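Local coordinates for probable protein phosphatase 2C 50 (Oryza sativa subsp. japonica, PDB 5ZCG) that removes phosphate from serine and threonine residues of proteins as a magnesium-dependent PP2C-family phosphatase, probably acting in abscisic acid signalling, at residues His55-Phe60 with Ile316-Lys321; Gln112-Glu117 with Arg215-Arg220; Val167-Lys172 with Glu259-Ala264; Gly209-Ser214 with Pro224-Lys229. The protein carries 5 engineered substitutions. All coordinates share one frame; numbering follows the deposited sequence.

Contact 1: residues His55-Phe60 with Ile316-Lys321; sequences HLFGVF and IVVDLK
Val318 presses one methyl, CG2, squarely onto a face of the Phe57 ring. That carbon stands 3.6 Å from the Phe57 ring centroid and only 2° off the normal, a CH-pi contact in which all six ring carbons are almost equally distant from it. Phe57 has CG anti to its carbonyl carbon (chi1 -56°), which lays the ring flat against this methyl, and Trp4 meets the same ring edge-to-face. Next to it, Ile316 sends CG2 obliquely to the ring, 4.1 Å from Phe57 CD1. Its other branch is extended, so that CD1 passes alongside Val59 and lies 3.9 Å from Val59 CG2 and 3.5 Å from the carbonyl oxygen of Gly58. No hydrogen bond joins the strands: their axes run nearly antiparallel at 157° but 8.7 Å apart, a spacing of sheets packed face to face rather than of neighbours in one sheet. Strand 53-63 belongs to one sheet and strand 313-319 to the other, so the contact lies between the two sheets of the PP2C beta sandwich. The other end of 316-321 is looser. There Asp319 OD1 accepts from Lys321 N in an Asx turn, at 3.1 Å and from above the carboxylate plane, and the exposed Lys321 side chain is poorly ordered. Strand 53-63 carries the magnesium ligand Asp61 a little further on, and the side chain of Val59 lies about 8 Å from a bound magnesium ion. An interface of methyls and one aromatic face, without polar side chains, implies that here the sheets meet through shape and burial of apolar groups, near the metal site.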
loop_
_atom_site.group_PDB
_atom_site.type_symbol
_atom_site.label_atom_id
_atom_site.label_comp_id
_atom_site.label_asym_id
_atom_site.label_seq_id
_atom_site.Cartn_x
_atom_site.Cartn_y
_atom_site.Cartn_z
ATOM N N HIS A 55 4.755 4.567 -23.954
ATOM C CA HIS A 55 4.643 3.287 -23.271
ATOM C C HIS A 55 4.602 3.520 -21.770
ATOM O O HIS A 55 5.166 4.492 -21.264
ATOM C CB HIS A 55 5.818 2.371 -23.617
ATOM C CG HIS A 55 6.466 2.695 -24.922
ATOM N ND1 HIS A 55 5.828 2.522 -26.131
ATOM C CD2 HIS A 55 7.691 3.192 -25.209
ATOM C CE1 HIS A 55 6.632 2.898 -27.108
ATOM N NE2 HIS A 55 7.770 3.307 -26.575
ATOM N N LEU A 56 3.943 2.626 -21.047
ATOM C CA LEU A 56 3.815 2.775 -19.604
ATOM C C LEU A 56 4.466 1.595 -18.895
ATOM O O LEU A 56 4.238 0.440 -19.267
ATOM C CB LEU A 56 2.348 2.911 -19.185
ATOM C CG LEU A 56 2.171 3.457 -17.762
ATOM C CD1 LEU A 56 2.577 4.918 -17.693
ATOM C CD2 LEU A 56 0.752 3.288 -17.278
ATOM N N PHE A 57 5.292 1.888 -17.894
ATOM C CA PHE A 57 5.868 0.873 -17.022
ATOM C C PHE A 57 5.461 1.177 -15.592
ATOM O O PHE A 57 5.389 2.340 -15.192
ATOM C CB PHE A 57 7.397 0.821 -17.147
ATOM C CG PHE A 57 7.869 0.590 -18.550
ATOM C CD1 PHE A 57 7.988 -0.696 -19.050
ATOM C CD2 PHE A 57 8.176 1.659 -19.376
ATOM C CE1 PHE A 57 8.415 -0.913 -20.346
ATOM C CE2 PHE A 57 8.606 1.448 -20.672
ATOM C CZ PHE A 57 8.724 0.164 -21.160
ATOM N N GLY A 58 5.165 0.138 -14.828
ATOM C CA GLY A 58 4.711 0.361 -13.474
ATOM C C GLY A 58 5.053 -0.769 -12.531
ATOM O O GLY A 58 5.012 -1.941 -12.913
ATOM N N VAL A 59 5.378 -0.422 -11.291
ATOM C CA VAL A 59 5.576 -1.398 -10.227
ATOM C C VAL A 59 4.626 -1.045 -9.093
ATOM O O VAL A 59 4.575 0.113 -8.649
ATOM C CB VAL A 59 7.038 -1.439 -9.749
ATOM C CG1 VAL A 59 7.173 -2.272 -8.466
ATOM C CG2 VAL A 59 7.931 -2.001 -10.855
ATOM N N PHE A 60 3.873 -2.047 -8.632
ATOM C CA PHE A 60 2.818 -1.875 -7.639
ATOM C C PHE A 60 3.078 -2.857 -6.506
ATOM O O PHE A 60 2.903 -4.067 -6.674
ATOM C CB PHE A 60 1.445 -2.102 -8.267
ATOM C CG PHE A 60 1.316 -1.516 -9.647
ATOM C CD1 PHE A 60 1.053 -0.168 -9.818
ATOM C CD2 PHE A 60 1.497 -2.306 -10.771
ATOM C CE1 PHE A 60 0.952 0.381 -11.081
ATOM C CE2 PHE A 60 1.399 -1.767 -12.036
ATOM C CZ PHE A 60 1.123 -0.420 -12.193
ATOM N N ILE A 316 11.873 -3.699 -12.915
ATOM C CA ILE A 316 11.782 -3.431 -14.341
ATOM C C ILE A 316 12.982 -2.582 -14.720
ATOM O O ILE A 316 13.257 -1.560 -14.076
ATOM C CB ILE A 316 10.476 -2.710 -14.722
ATOM C CG1 ILE A 316 9.247 -3.544 -14.357
ATOM C CG2 ILE A 316 10.477 -2.405 -16.213
ATOM C CD1 ILE A 316 7.929 -2.837 -14.671
ATOM N N VAL A 317 13.694 -3.004 -15.758
ATOM C CA VAL A 317 14.793 -2.235 -16.322
ATOM C C VAL A 317 14.401 -1.861 -17.743
ATOM O O VAL A 317 14.073 -2.738 -18.552
ATOM C CB VAL A 317 16.113 -3.018 -16.292
ATOM C CG1 VAL A 317 17.249 -2.174 -16.872
ATOM C CG2 VAL A 317 16.422 -3.454 -14.864
ATOM N N VAL A 318 14.421 -0.566 -18.042
ATOM C CA VAL A 318 14.094 -0.061 -19.373
ATOM C C VAL A 318 15.364 0.516 -19.980
ATOM O O VAL A 318 15.905 1.509 -19.479
ATOM C CB VAL A 318 12.975 0.993 -19.326
ATOM C CG1 VAL A 318 12.706 1.545 -20.724
ATOM C CG2 VAL A 318 11.702 0.395 -18.740
ATOM N N ASP A 319 15.841 -0.104 -21.053
ATOM C CA ASP A 319 16.987 0.418 -21.781
ATOM C C ASP A 319 16.556 1.653 -22.563
ATOM O O ASP A 319 15.648 1.583 -23.399
ATOM C CB ASP A 319 17.547 -0.663 -22.704
ATOM C CG ASP A 319 18.834 -0.246 -23.389
ATOM O OD1 ASP A 319 19.329 0.873 -23.133
ATOM O OD2 ASP A 319 19.351 -1.045 -24.196
ATOM N N LEU A 320 17.192 2.789 -22.286
ATOM C CA LEU A 320 16.807 4.051 -22.894
ATOM C C LEU A 320 17.638 4.411 -24.120
ATOM O O LEU A 320 17.434 5.485 -24.689
ATOM C CB LEU A 320 16.907 5.179 -21.860
ATOM C CG LEU A 320 15.856 5.197 -20.747
ATOM C CD1 LEU A 320 16.086 6.375 -19.816
ATOM C CD2 LEU A 320 14.451 5.248 -21.323
ATOM N N LYS A 321 18.569 3.558 -24.535
ATOM C CA LYS A 321 19.359 3.840 -25.732
ATOM C C LYS A 321 18.909 3.011 -26.932
ATOM O O LYS A 321 17.825 2.430 -26.926
ATOM C CB LYS A 321 20.846 3.621 -25.458
ATOM C CG LYS A 321 21.473 4.775 -24.690
ATOM C CD LYS A 321 22.830 4.419 -24.114
ATOM C CE LYS A 321 23.849 5.509 -24.406
ATOM N NZ LYS A 321 24.332 5.471 -25.817
#

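Contact 2: residues Gln112-Glu117 with Arg215-Arg220; sequences QRVDDE and RSIGDR
Asp115 reaches across to the backbone of Gly218 and takes its N-H on OD1, at 2.7 Å from Gly218 N and with a nearly straight N-H...O angle of 169°. The hydrogen arrives almost end-on to the C-O bond. Because CG of Asp115 is anti to the backbone N (chi1 -172°), the carboxylate leaves the helix flank and extends to the strand. Beside this bond lies a small apolar patch: Ile217 CG2 sits 4.0 Å from Asp115 CA and 4.2 Å from Val114 CG1, the Val114 and Ile217 side chains meeting at a slant. The second carboxylate oxygen, Asp115 OD2, forms a salt bridge with Lys223, so each carboxylate oxygen has its own partner; Pro228 packs on the same side chain. An alanine in place of Asp115 would probably leave Gly218 N without its acceptor and Lys223 without its counter-charge. These contacts join the last turns of helix 99-118, in the outer helical layer of the PP2C sandwich, to the short strand 217-218, which pairs antiparallel with strand 143-151. Helix 67-91 fills in behind, with Ile76 touching both Val114 and Ile217. The backbone angles of Gly218 (phi 96°) would jam a CB against the preceding carbonyl oxygen, which by itself calls for glycine here. Nearby, Ser216 OG donates to Asp219 OD2, 2.5 Å away, on the anti side of the carboxylate. Asp219 OD2 in turn is hydrogen-bonded to His63 NE2, two residues beyond the magnesium ligand Asp61.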
loop_
_atom_site.group_PDB
_atom_site.type_symbol
_atom_site.label_atom_id
_atom_site.label_comp_id
_atom_site.label_asym_id
_atom_site.label_seq_id
_atom_site.Cartn_x
_atom_site.Cartn_y
_atom_site.Cartn_z
ATOM N N GLN A 112 -6.353 9.025 -8.259
ATOM C CA GLN A 112 -7.532 9.172 -7.415
ATOM C C GLN A 112 -8.694 8.351 -7.946
ATOM O O GLN A 112 -9.475 7.797 -7.168
ATOM C CB GLN A 112 -7.922 10.649 -7.317
ATOM C CG GLN A 112 -9.108 10.931 -6.404
ATOM C CD GLN A 112 -8.822 10.586 -4.954
ATOM O OE1 GLN A 112 -8.001 11.232 -4.300
ATOM N NE2 GLN A 112 -9.498 9.560 -4.443
ATOM N N ARG A 113 -8.835 8.270 -9.271
ATOM C CA ARG A 113 -9.919 7.490 -9.855
ATOM C C ARG A 113 -9.723 6.006 -9.595
ATOM O O ARG A 113 -10.675 5.294 -9.252
ATOM C CB ARG A 113 -10.016 7.770 -11.355
ATOM C CG ARG A 113 -10.871 6.775 -12.128
ATOM C CD ARG A 113 -12.357 7.076 -11.983
ATOM N NE ARG A 113 -12.638 8.511 -12.035
ATOM C CZ ARG A 113 -12.687 9.225 -13.156
ATOM N NH1 ARG A 113 -12.475 8.643 -14.330
ATOM N NH2 ARG A 113 -12.948 10.525 -13.105
ATOM N N VAL A 114 -8.490 5.519 -9.745
ATOM C CA VAL A 114 -8.227 4.121 -9.411
ATOM C C VAL A 114 -8.490 3.870 -7.927
ATOM O O VAL A 114 -9.096 2.857 -7.553
ATOM C CB VAL A 114 -6.795 3.727 -9.816
ATOM C CG1 VAL A 114 -6.435 2.361 -9.242
ATOM C CG2 VAL A 114 -6.669 3.719 -11.331
ATOM N N ASP A 115 -8.068 4.798 -7.062
ATOM C CA ASP A 115 -8.337 4.651 -5.632
ATOM C C ASP A 115 -9.838 4.578 -5.358
ATOM O O ASP A 115 -10.302 3.718 -4.600
ATOM C CB ASP A 115 -7.699 5.809 -4.861
ATOM C CG ASP A 115 -7.778 5.630 -3.349
ATOM O OD1 ASP A 115 -7.037 4.780 -2.801
ATOM O OD2 ASP A 115 -8.577 6.343 -2.701
ATOM N N ASP A 116 -10.614 5.467 -5.991
ATOM C CA ASP A 116 -12.063 5.486 -5.801
ATOM C C ASP A 116 -12.704 4.200 -6.306
ATOM O O ASP A 116 -13.691 3.723 -5.732
ATOM C CB ASP A 116 -12.674 6.690 -6.522
ATOM C CG ASP A 116 -12.457 7.995 -5.779
ATOM O OD1 ASP A 116 -12.230 7.959 -4.549
ATOM O OD2 ASP A 116 -12.521 9.062 -6.426
ATOM N N GLU A 117 -12.168 3.633 -7.390
ATOM C CA GLU A 117 -12.672 2.351 -7.865
ATOM C C GLU A 117 -12.366 1.247 -6.863
ATOM O O GLU A 117 -13.209 0.376 -6.611
ATOM C CB GLU A 117 -12.071 2.021 -9.229
ATOM C CG GLU A 117 -12.580 2.909 -10.351
ATOM C CD GLU A 117 -11.961 2.560 -11.695
ATOM O OE1 GLU A 117 -12.279 3.248 -12.689
ATOM O OE2 GLU A 117 -11.155 1.602 -11.755
ATOM N N ARG A 215 1.639 7.478 1.717
ATOM C CA ARG A 215 0.766 7.523 0.556
ATOM C C ARG A 215 0.675 6.132 -0.048
ATOM O O ARG A 215 1.654 5.378 -0.034
ATOM C CB ARG A 215 1.264 8.516 -0.506
ATOM C CG ARG A 215 1.587 9.891 0.044
ATOM C CD ARG A 215 1.505 10.964 -1.014
ATOM N NE ARG A 215 2.094 12.206 -0.529
ATOM C CZ ARG A 215 2.287 13.286 -1.275
ATOM N NH1 ARG A 215 1.933 13.280 -2.556
ATOM N NH2 ARG A 215 2.834 14.371 -0.741
ATOM N N SER A 216 -0.499 5.804 -0.573
ATOM C CA SER A 216 -0.735 4.534 -1.247
ATOM C C SER A 216 -2.068 4.618 -1.974
ATOM O O SER A 216 -2.822 5.584 -1.824
ATOM C CB SER A 216 -0.731 3.358 -0.264
ATOM O OG SER A 216 -2.048 3.043 0.147
ATOM N N ILE A 217 -2.342 3.594 -2.775
ATOM C CA ILE A 217 -3.655 3.367 -3.365
ATOM C C ILE A 217 -4.366 2.323 -2.517
ATOM O O ILE A 217 -3.796 1.268 -2.222
ATOM C CB ILE A 217 -3.543 2.908 -4.830
ATOM C CG1 ILE A 217 -2.896 4.004 -5.684
ATOM C CG2 ILE A 217 -4.916 2.519 -5.379
ATOM C CD1 ILE A 217 -2.965 3.738 -7.168
ATOM N N GLY A 218 -5.601 2.612 -2.118
ATOM C CA GLY A 218 -6.324 1.714 -1.236
ATOM C C GLY A 218 -6.196 2.161 0.206
ATOM O O GLY A 218 -6.129 3.366 0.464
ATOM N N ASP A 219 -6.140 1.215 1.146
ATOM C CA ASP A 219 -5.968 1.523 2.570
ATOM C C ASP A 219 -6.978 2.570 3.043
ATOM O O ASP A 219 -6.630 3.538 3.725
ATOM C CB ASP A 219 -4.543 1.999 2.861
ATOM C CG ASP A 219 -3.497 0.938 2.580
ATOM O OD1 ASP A 219 -3.676 -0.209 3.032
ATOM O OD2 ASP A 219 -2.493 1.258 1.906
ATOM N N ARG A 220 -8.247 2.382 2.671
ATOM C CA ARG A 220 -9.249 3.379 3.041
ATOM C C ARG A 220 -9.460 3.472 4.547
ATOM O O ARG A 220 -10.031 4.467 5.007
ATOM C CB ARG A 220 -10.582 3.103 2.341
ATOM C CG ARG A 220 -11.276 1.797 2.697
ATOM C CD ARG A 220 -12.435 1.544 1.728
ATOM N NE ARG A 220 -13.121 0.271 1.954
ATOM C CZ ARG A 220 -12.872 -0.852 1.285
ATOM N NH1 ARG A 220 -11.936 -0.885 0.342
ATOM N NH2 ARG A 220 -13.558 -1.951 1.562
#

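Contact 3: residues Val167-Lys172 with Glu259-Ala264; sequences VLCRGK and EACKVA
With SG anti to its own carbonyl carbon (chi1 -76°), Cys261 leans out from the helix over the strand, while Cys169 has SG anti to the backbone N (chi1 -174°) and lays it beside the helix. The two side chains thus pass one another: Cys169 SG lies 3.7 Å from Cys261 CB, and Cys261 SG lies 3.8 Å from Cys169 CB. The sulfurs themselves are 4.3 Å apart, Cys169 SG to Cys261 SG, far too long for a disulfide. Cys261 SG also meets Val167 CG1 at 3.5 Å, so it fits between two side chains from the same face of the strand. Trp252 covers the far end, touching Val167 and Ala260. Toward solvent the contact thins out: Lys262 bends at its last torsion and brings NZ to 3.7 Å from Lys172 O, too far to count as a hydrogen bond, while the two exposed ammonium groups stay apart. The helix axis crosses the strand at 57°, 8.5 Å away, as helix 257-274 packs on the outer face of the sheet holding strand 165-170 in the alpha-beta-beta-alpha sandwich of PP2C phosphatases.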
loop_
_atom_site.group_PDB
_atom_site.type_symbol
_atom_site.label_atom_id
_atom_site.label_comp_id
_atom_site.label_asym_id
_atom_site.label_seq_id
_atom_site.Cartn_x
_atom_site.Cartn_y
_atom_site.Cartn_z
ATOM N N VAL A 167 14.571 5.001 -10.508
ATOM C CA VAL A 167 15.853 5.683 -10.606
ATOM C C VAL A 167 16.265 5.707 -12.070
ATOM O O VAL A 167 16.039 4.741 -12.808
ATOM C CB VAL A 167 16.932 5.002 -9.734
ATOM C CG1 VAL A 167 18.255 5.750 -9.827
ATOM C CG2 VAL A 167 16.472 4.931 -8.288
ATOM N N LEU A 168 16.829 6.828 -12.500
ATOM C CA LEU A 168 17.387 6.961 -13.833
ATOM C C LEU A 168 18.903 6.864 -13.745
ATOM O O LEU A 168 19.520 7.421 -12.835
ATOM C CB LEU A 168 16.970 8.292 -14.462
ATOM C CG LEU A 168 17.809 8.841 -15.615
ATOM C CD1 LEU A 168 17.450 8.130 -16.904
ATOM C CD2 LEU A 168 17.613 10.348 -15.750
ATOM N N CYS A 169 19.499 6.122 -14.665
ATOM C CA CYS A 169 20.948 6.071 -14.786
ATOM C C CYS A 169 21.326 7.031 -15.903
ATOM O O CYS A 169 20.995 6.794 -17.067
ATOM C CB CYS A 169 21.437 4.651 -15.067
ATOM S SG CYS A 169 23.238 4.490 -15.063
ATOM N N ARG A 170 21.971 8.139 -15.547
ATOM C CA ARG A 170 22.363 9.161 -16.509
ATOM C C ARG A 170 23.846 9.427 -16.336
ATOM O O ARG A 170 24.288 9.759 -15.232
ATOM C CB ARG A 170 21.554 10.447 -16.312
ATOM C CG ARG A 170 22.059 11.631 -17.119
ATOM C CD ARG A 170 21.043 12.761 -17.114
ATOM N NE ARG A 170 19.849 12.423 -17.880
ATOM C CZ ARG A 170 18.757 13.183 -17.936
ATOM N NH1 ARG A 170 18.711 14.327 -17.267
ATOM N NH2 ARG A 170 17.713 12.802 -18.659
ATOM N N GLY A 171 24.600 9.303 -17.423
ATOM C CA GLY A 171 26.044 9.422 -17.332
ATOM C C GLY A 171 26.615 8.442 -16.332
ATOM O O GLY A 171 27.494 8.803 -15.541
ATOM N N LYS A 172 26.084 7.214 -16.323
ATOM C CA LYS A 172 26.443 6.150 -15.380
ATOM C C LYS A 172 26.373 6.625 -13.928
ATOM O O LYS A 172 27.076 6.110 -13.054
ATOM C CB LYS A 172 27.803 5.518 -15.717
ATOM C CG LYS A 172 29.060 6.323 -15.423
ATOM C CD LYS A 172 30.238 5.792 -16.230
ATOM C CE LYS A 172 31.522 6.526 -15.888
ATOM N NZ LYS A 172 31.900 6.343 -14.461
ATOM N N GLU A 259 24.395 1.406 -6.712
ATOM C CA GLU A 259 24.696 0.023 -7.067
ATOM C C GLU A 259 23.713 -0.502 -8.101
ATOM O O GLU A 259 24.107 -1.216 -9.030
ATOM C CB GLU A 259 24.686 -0.862 -5.821
ATOM C CG GLU A 259 25.138 -2.295 -6.095
ATOM C CD GLU A 259 25.435 -3.082 -4.829
ATOM O OE1 GLU A 259 24.767 -2.847 -3.798
ATOM O OE2 GLU A 259 26.339 -3.942 -4.869
ATOM N N ALA A 260 22.429 -0.157 -7.955
ATOM C CA ALA A 260 21.429 -0.596 -8.923
ATOM C C ALA A 260 21.732 -0.051 -10.313
ATOM O O ALA A 260 21.672 -0.791 -11.302
ATOM C CB ALA A 260 20.033 -0.171 -8.466
ATOM N N CYS A 261 22.074 1.239 -10.406
ATOM C CA CYS A 261 22.383 1.825 -11.707
ATOM C C CYS A 261 23.611 1.174 -12.332
ATOM O O CYS A 261 23.600 0.800 -13.516
ATOM C CB CYS A 261 22.585 3.333 -11.564
ATOM S SG CYS A 261 21.044 4.242 -11.360
ATOM N N LYS A 262 24.686 1.035 -11.551
ATOM C CA LYS A 262 25.902 0.419 -12.078
ATOM C C LYS A 262 25.630 -0.998 -12.572
ATOM O O LYS A 262 25.972 -1.351 -13.709
ATOM C CB LYS A 262 26.994 0.431 -11.009
ATOM C CG LYS A 262 27.532 1.827 -10.726
ATOM C CD LYS A 262 28.666 1.828 -9.709
ATOM C CE LYS A 262 29.005 3.251 -9.290
ATOM N NZ LYS A 262 28.973 4.186 -10.457
ATOM N N VAL A 263 24.980 -1.814 -11.736
ATOM C CA VAL A 263 24.713 -3.202 -12.096
ATOM C C VAL A 263 23.858 -3.273 -13.355
ATOM O O VAL A 263 24.159 -4.031 -14.282
ATOM C CB VAL A 263 24.054 -3.941 -10.915
ATOM C CG1 VAL A 263 23.401 -5.225 -11.394
ATOM C CG2 VAL A 263 25.091 -4.248 -9.834
ATOM N N ALA A 264 22.790 -2.469 -13.425
ATOM C CA ALA A 264 21.886 -2.549 -14.570
ATOM C C ALA A 264 22.595 -2.170 -15.862
ATOM O O ALA A 264 22.513 -2.893 -16.869
ATOM C CB ALA A 264 20.663 -1.652 -14.339
#

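Contact 4: residues Gly209-Ser214 with Pro224-Lys229; sequences GVLAMS and PFVIPK. Engineered in segment 209-214: Val210 (natural residue Ile).
Leu211 and Ser214 hold the loop 209-214 against Val226 in 224-229, both segments lying in loops that flank strand 217-218 of the PP2C fold. The first loop leaves strand 205-207 through a classic beta bulge, in which Val210 and Leu211 both face Val207. Val210, an engineered substitution for isoleucine, packs on an apolar side chain of another protein chain. Leu211 touches the backbone of that chain too, yet its CG, anti to the backbone N (chi1 -168°), carries CD2 inward to Val226 CG2 at 3.7 Å, the two side chains crossing at about a right angle. The side chain of Leu211 is about 11 Å from the bound abscisic acid. Met213 contributes its carbonyl oxygen, 4.0 Å from Val226 CG2, while its side chain packs on His63 and lies about 8 Å from a magnesium ion. An alanine at Val226 is likely to open a gap beneath Leu211 CD2 and leave that branch freer to turn. The Ser214 hydroxyl is hydrogen-bonded to Glu188, and its backbone does the touching: Ser214 O receives a CA-H...O contact from Val226 CA at 3.4 Å, with an angle of 166° at the hydrogen. Two acceptors, Ser214 O and Phe225 O, also stand 3.4 Å apart; the guanidinium of Arg191 reconciles them, NH1 donating to Ser214 O and NH2 to Phe225 O.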
loop_
_atom_site.group_PDB
_atom_site.type_symbol
_atom_site.label_atom_id
_atom_site.label_comp_id
_atom_site.label_asym_id
_atom_site.label_seq_id
_atom_site.Cartn_x
_atom_site.Cartn_y
_atom_site.Cartn_z
ATOM N N GLY A 209 1.445 4.438 13.702
ATOM C CA GLY A 209 2.212 3.290 14.140
ATOM C C GLY A 209 1.967 2.027 13.345
ATOM O O GLY A 209 2.528 0.986 13.694
ATOM N N VAL A 210 1.152 2.084 12.290
ATOM C CA VAL A 210 0.698 0.892 11.574
ATOM C C VAL A 210 1.408 0.731 10.226
ATOM O O VAL A 210 2.045 -0.294 9.971
ATOM C CB VAL A 210 -0.837 0.908 11.398
ATOM C CG1 VAL A 210 -1.287 -0.273 10.545
ATOM C CG2 VAL A 210 -1.530 0.893 12.751
ATOM N N LEU A 211 1.340 1.745 9.368
ATOM C CA LEU A 211 1.742 1.628 7.973
ATOM C C LEU A 211 2.998 2.449 7.732
ATOM O O LEU A 211 3.048 3.633 8.078
ATOM C CB LEU A 211 0.614 2.103 7.047
ATOM C CG LEU A 211 0.715 1.814 5.549
ATOM C CD1 LEU A 211 0.401 0.351 5.278
ATOM C CD2 LEU A 211 -0.228 2.707 4.773
ATOM N N ALA A 212 4.005 1.817 7.131
ATOM C CA ALA A 212 5.317 2.425 6.947
ATOM C C ALA A 212 5.399 3.289 5.699
ATOM O O ALA A 212 6.498 3.512 5.183
ATOM C CB ALA A 212 6.401 1.340 6.915
ATOM N N MET A 213 4.264 3.773 5.206
ATOM C CA MET A 213 4.213 4.687 4.081
ATOM C C MET A 213 3.088 5.686 4.311
ATOM O O MET A 213 2.065 5.365 4.924
ATOM C CB MET A 213 3.980 3.958 2.756
ATOM C CG MET A 213 2.632 3.259 2.661
ATOM S SD MET A 213 2.458 2.402 1.088
ATOM C CE MET A 213 4.164 2.140 0.735
ATOM N N SER A 214 3.293 6.911 3.831
ATOM C CA SER A 214 2.328 7.985 4.018
ATOM C C SER A 214 1.368 8.135 2.844
ATOM O O SER A 214 0.379 8.866 2.962
ATOM C CB SER A 214 3.057 9.312 4.262
ATOM O OG SER A 214 4.106 9.500 3.334
ATOM N N PRO A 224 -7.968 10.140 6.444
ATOM C CA PRO A 224 -7.317 10.881 5.362
ATOM C C PRO A 224 -5.802 10.985 5.504
ATOM O O PRO A 224 -5.189 11.826 4.844
ATOM C CB PRO A 224 -7.946 12.263 5.489
ATOM C CG PRO A 224 -8.097 12.422 6.993
ATOM C CD PRO A 224 -8.348 11.033 7.555
ATOM N N PHE A 225 -5.205 10.146 6.352
ATOM C CA PHE A 225 -3.773 10.249 6.611
ATOM C C PHE A 225 -2.949 9.650 5.473
ATOM O O PHE A 225 -1.913 10.208 5.095
ATOM C CB PHE A 225 -3.438 9.578 7.945
ATOM C CG PHE A 225 -4.371 9.965 9.063
ATOM C CD1 PHE A 225 -4.422 11.273 9.520
ATOM C CD2 PHE A 225 -5.208 9.025 9.649
ATOM C CE1 PHE A 225 -5.283 11.639 10.541
ATOM C CE2 PHE A 225 -6.075 9.383 10.674
ATOM C CZ PHE A 225 -6.110 10.694 11.121
ATOM N N VAL A 226 -3.384 8.520 4.919
ATOM C CA VAL A 226 -2.739 7.909 3.762
ATOM C C VAL A 226 -3.547 8.293 2.526
ATOM O O VAL A 226 -4.731 7.962 2.426
ATOM C CB VAL A 226 -2.630 6.383 3.922
ATOM C CG1 VAL A 226 -1.931 5.764 2.723
ATOM C CG2 VAL A 226 -1.881 6.039 5.211
ATOM N N ILE A 227 -2.921 8.989 1.588
ATOM C CA ILE A 227 -3.634 9.555 0.446
ATOM C C ILE A 227 -3.080 8.939 -0.825
ATOM O O ILE A 227 -1.924 8.470 -0.867
ATOM C CB ILE A 227 -3.532 11.101 0.423
ATOM C CG1 ILE A 227 -2.070 11.537 0.533
ATOM C CG2 ILE A 227 -4.395 11.712 1.523
ATOM C CD1 ILE A 227 -1.835 12.982 0.164
ATOM N N PRO A 228 -3.872 8.933 -1.916
ATOM C CA PRO A 228 -3.386 8.357 -3.175
ATOM C C PRO A 228 -2.820 9.394 -4.128
ATOM O O PRO A 228 -2.858 9.200 -5.348
ATOM C CB PRO A 228 -4.644 7.709 -3.750
ATOM C CG PRO A 228 -5.763 8.657 -3.303
ATOM C CD PRO A 228 -5.303 9.308 -2.000
ATOM N N LYS A 229 -2.275 10.483 -3.595
ATOM C CA LYS A 229 -1.848 11.591 -4.438
ATOM C C LYS A 229 -0.406 11.374 -4.867
ATOM O O LYS A 229 0.475 11.276 -4.003
ATOM C CB LYS A 229 -1.975 12.917 -3.710
ATOM C CG LYS A 229 -1.279 14.072 -4.421
ATOM C CD LYS A 229 -2.043 15.373 -4.263
ATOM C CE LYS A 229 -1.325 16.535 -4.934
ATOM N NZ LYS A 229 -1.433 16.479 -6.418
#

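Contact 1 joins strands from early and late in the chain; the other three contacts fall between them. It lies nearest the chain's centre, about 9 Å from it, where the two sheets face each other. Contact 3, 14 Å away between centres, lies on the outer side of the sheet holding strands 165-170 and 313-319 and touches contact 1 through Leu320 and Leu168. Contacts 2 and 4 are neighbours, 11 Å between centres, with alternating segments: Ser216 N bonds to Ile227 O and Arg215 NH1 to Lys229 O. Contacts 2, 1 and 3 thus run from one helical layer through both sheets to the other, while contacts 1, 2 and 4 lie near the magnesium site.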